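Putative peptide ABC-transport system periplasmic peptide-binding protein (Campylobacter jejuni, PDB 4OEU) probably serves as the periplasmic solute-binding component of an ABC transporter, and is found here with a nickel ion and free histidine bound. Local coordinates at residues A239-L244 / I382-P387. Numbering follows the deposited sequence.
Sequences ADYRAL and IGWGSP. With HIS (histidine), chain D.
Tyr241-Ala243 and Ile382-Trp384 form an antiparallel strand pair in the mixed sheet of this periplasmic solute-binding fold, at the histidine and nickel site. Tyr241 N gives a nearly straight bond to Trp384 O (2.9 Å, 170° at the hydrogen). The return bond from Trp384 N to Tyr241 O is weak. Further along, Ala243 N donates to Ile382 O and Ile382 N to Ala243 O (2.8 Å). Arg242 and Gly383 form the non-hydrogen-bonded pair between them.

Tyr241 CG sits between its backbone N and carbonyl carbon (chi1 63°). This lays the ring over the Trp384 backbone, with Trp384 O under one face and Tyr241 OH 3.5 Å from Trp384 CB. Arg242 reaches back within 239-244 and holds Asp240 end-on. Arg242 NH1 bonds to Asp240 OD1, and Arg242 NH2 makes a salt bridge to Asp240 OD2 at 2.6 Å. His480 and the backbone N of His481 also bind this carboxylate, which probably helps to offset its buried charge.

The bound histidine lies beside Gly383. Arg344 also bonds to this ligand. The amino N of the bound histidine stands 3.6 Å above the plane of the Trp384 indole, toward the rim, and Gly383 N donates to the ligand's carboxylate OXT at 2.9 Å.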
ATOM      1  N   ALA A 239      -6.367  -5.747  -3.288  1.00 41.59           N
ATOM      2  CA  ALA A 239      -6.769  -5.494  -1.910  1.00 40.89           C
ATOM      3  C   ALA A 239      -6.925  -3.990  -1.664  1.00 40.42           C
ATOM      4  O   ALA A 239      -7.173  -3.550  -0.540  1.00 40.09           O
ATOM      5  CB  ALA A 239      -5.757  -6.087  -0.950  1.00 40.75           C
ATOM      6  N   ASP A 240      -6.751  -3.197  -2.716  1.00 40.04           N
ATOM      7  CA  ASP A 240      -6.834  -1.740  -2.597  1.00 38.78           C
ATOM      8  C   ASP A 240      -8.268  -1.281  -2.377  1.00 38.68           C
ATOM      9  O   ASP A 240      -9.165  -1.647  -3.139  1.00 41.17           O
ATOM     10  CB  ASP A 240      -6.271  -1.062  -3.851  1.00 38.64           C
ATOM     11  CG  ASP A 240      -6.001   0.418  -3.651  1.00 39.07           C
ATOM     12  OD1 ASP A 240      -6.053   0.906  -2.499  1.00 36.66           O
ATOM     13  OD2 ASP A 240      -5.738   1.107  -4.659  1.00 42.28           O
ATOM     14  N   TYR A 241      -8.495  -0.495  -1.330  1.00 35.62           N
ATOM     15  CA  TYR A 241      -9.807   0.106  -1.136  1.00 36.43           C
ATOM     16  C   TYR A 241      -9.726   1.633  -1.102  1.00 36.78           C
ATOM     17  O   TYR A 241      -8.675   2.208  -0.795  1.00 33.35           O
ATOM     18  CB  TYR A 241     -10.455  -0.413   0.151  1.00 35.55           C
ATOM     19  CG  TYR A 241      -9.703  -0.063   1.414  1.00 33.61           C
ATOM     20  CD1 TYR A 241      -9.926   1.145   2.064  1.00 33.08           C
ATOM     21  CD2 TYR A 241      -8.793  -0.948   1.969  1.00 33.96           C
ATOM     22  CE1 TYR A 241      -9.255   1.468   3.214  1.00 34.00           C
ATOM     23  CE2 TYR A 241      -8.109  -0.632   3.130  1.00 34.06           C
ATOM     24  CZ  TYR A 241      -8.346   0.581   3.744  1.00 34.46           C
ATOM     25  OH  TYR A 241      -7.679   0.919   4.899  1.00 34.28           O
ATOM     26  N   ARG A 242     -10.840   2.288  -1.413  1.00 36.70           N
ATOM     27  CA  ARG A 242     -10.928   3.735  -1.265  1.00 37.52           C
ATOM     28  C   ARG A 242     -11.864   4.026  -0.105  1.00 37.04           C
ATOM     29  O   ARG A 242     -12.788   3.255   0.171  1.00 35.58           O
ATOM     30  CB  ARG A 242     -11.429   4.411  -2.552  1.00 39.22           C
ATOM     31  CG  ARG A 242     -10.491   4.273  -3.737  1.00 40.34           C
ATOM     32  CD  ARG A 242      -9.282   5.201  -3.604  1.00 39.72           C
ATOM     33  NE  ARG A 242      -8.217   4.821  -4.526  1.00 39.17           N
ATOM     34  CZ  ARG A 242      -7.351   3.842  -4.277  1.00 38.96           C
ATOM     35  NH1 ARG A 242      -7.427   3.169  -3.136  1.00 36.93           N
ATOM     36  NH2 ARG A 242      -6.402   3.541  -5.154  1.00 39.57           N
ATOM     37  N   ALA A 243     -11.610   5.133   0.579  1.00 35.63           N
ATOM     38  CA  ALA A 243     -12.402   5.507   1.737  1.00 35.59           C
ATOM     39  C   ALA A 243     -12.272   6.997   2.005  1.00 35.68           C
ATOM     40  O   ALA A 243     -11.426   7.674   1.415  1.00 36.09           O
ATOM     41  CB  ALA A 243     -11.970   4.703   2.966  1.00 33.61           C
ATOM     42  N   LEU A 244     -13.132   7.510   2.876  1.00 35.87           N
ATOM     43  CA  LEU A 244     -12.990   8.870   3.374  1.00 36.09           C
ATOM     44  C   LEU A 244     -12.303   8.846   4.731  1.00 35.73           C
ATOM     45  O   LEU A 244     -12.840   8.292   5.689  1.00 36.07           O
ATOM     46  CB  LEU A 244     -14.348   9.572   3.482  1.00 36.65           C
ATOM     47  CG  LEU A 244     -14.243  10.999   4.025  1.00 37.58           C
ATOM     48  CD1 LEU A 244     -13.495  11.886   3.031  1.00 38.38           C
ATOM     49  CD2 LEU A 244     -15.618  11.585   4.322  1.00 38.91           C
ATOM     50  N   ILE A 382      -8.904   8.748   0.872  1.00 32.90           N
ATOM     51  CA  ILE A 382      -7.703   7.978   1.106  1.00 32.26           C
ATOM     52  C   ILE A 382      -7.818   6.598   0.471  1.00 36.05           C
ATOM     53  O   ILE A 382      -8.898   6.204   0.004  1.00 38.04           O
ATOM     54  CB  ILE A 382      -7.441   7.833   2.619  1.00 30.61           C
ATOM     55  CG1 ILE A 382      -5.960   7.561   2.908  1.00 28.25           C
ATOM     56  CG2 ILE A 382      -8.334   6.758   3.211  1.00 31.33           C
ATOM     57  CD1 ILE A 382      -5.562   7.875   4.331  1.00 26.68           C
ATOM     58  N   GLY A 383      -6.689   5.892   0.422  1.00 35.20           N
ATOM     59  CA  GLY A 383      -6.640   4.515  -0.025  1.00 34.63           C
ATOM     60  C   GLY A 383      -5.531   3.727   0.655  1.00 33.46           C
ATOM     61  O   GLY A 383      -4.476   4.279   0.994  1.00 30.91           O
ATOM     62  N   TRP A 384      -5.783   2.436   0.866  1.00 34.31           N
ATOM     63  CA  TRP A 384      -4.801   1.495   1.412  1.00 32.61           C
ATOM     64  C   TRP A 384      -5.143   0.084   0.952  1.00 32.98           C
ATOM     65  O   TRP A 384      -6.189  -0.144   0.343  1.00 32.15           O
ATOM     66  CB  TRP A 384      -4.781   1.517   2.942  1.00 32.44           C
ATOM     67  CG  TRP A 384      -4.311   2.790   3.578  1.00 30.48           C
ATOM     68  CD1 TRP A 384      -5.073   3.684   4.268  1.00 30.97           C
ATOM     69  CD2 TRP A 384      -2.972   3.291   3.614  1.00 28.14           C
ATOM     70  NE1 TRP A 384      -4.290   4.716   4.727  1.00 30.21           N
ATOM     71  CE2 TRP A 384      -2.998   4.502   4.335  1.00 28.30           C
ATOM     72  CE3 TRP A 384      -1.755   2.837   3.103  1.00 27.17           C
ATOM     73  CZ2 TRP A 384      -1.853   5.271   4.552  1.00 27.06           C
ATOM     74  CZ3 TRP A 384      -0.615   3.597   3.326  1.00 27.70           C
ATOM     75  CH2 TRP A 384      -0.673   4.802   4.043  1.00 25.98           C
ATOM     76  N   GLY A 385      -4.277  -0.873   1.266  1.00 34.85           N
ATOM     77  CA  GLY A 385      -4.620  -2.270   1.059  1.00 35.62           C
ATOM     78  C   GLY A 385      -3.453  -3.130   0.629  1.00 36.02           C
ATOM     79  O   GLY A 385      -2.726  -2.792  -0.308  1.00 36.66           O
ATOM     80  N   SER A 386      -3.303  -4.265   1.303  1.00 35.03           N
ATOM     81  CA  SER A 386      -2.225  -5.197   1.018  1.00 36.21           C
ATOM     82  C   SER A 386      -2.756  -6.616   0.847  1.00 36.50           C
ATOM     83  O   SER A 386      -3.616  -7.060   1.612  1.00 35.54           O
ATOM     84  CB  SER A 386      -1.183  -5.171   2.140  1.00 36.80           C
ATOM     85  OG  SER A 386      -0.269  -6.245   2.000  1.00 39.13           O
ATOM     86  N   PRO A 387      -2.238  -7.328  -0.165  1.00 36.10           N
ATOM     87  CA  PRO A 387      -2.568  -8.734  -0.405  1.00 36.13           C
ATOM     88  C   PRO A 387      -1.734  -9.656   0.473  1.00 36.33           C
ATOM     89  O   PRO A 387      -1.897 -10.871   0.406  1.00 38.64           O
ATOM     90  CB  PRO A 387      -2.222  -8.924  -1.883  1.00 37.71           C
ATOM     91  CG  PRO A 387      -1.082  -7.975  -2.110  1.00 36.94           C
ATOM     92  CD  PRO A 387      -1.335  -6.788  -1.199  1.00 35.38           C
TER
HETATM   93  N   HIS D 502      -1.718   5.732   0.587  1.00 25.80           N
HETATM   94  CA  HIS D 502      -2.572   6.881   0.877  1.00 26.81           C
HETATM   95  C   HIS D 502      -3.598   7.079  -0.228  1.00 27.92           C
HETATM   96  O   HIS D 502      -3.452   6.500  -1.299  1.00 27.85           O
HETATM   97  CB  HIS D 502      -1.731   8.150   1.019  1.00 27.31           C
HETATM   98  CG  HIS D 502      -1.070   8.583  -0.250  1.00 28.42           C
HETATM   99  ND1 HIS D 502      -0.628   7.683  -1.209  1.00 29.90           N
HETATM  100  CD2 HIS D 502      -0.764   9.810  -0.736  1.00 29.98           C
HETATM  101  CE1 HIS D 502      -0.083   8.339  -2.210  1.00 31.31           C
HETATM  102  NE2 HIS D 502      -0.155   9.637  -1.953  1.00 31.86           N
HETATM  103  OXT HIS D 502      -4.555   7.851  -0.104  1.00 28.15           O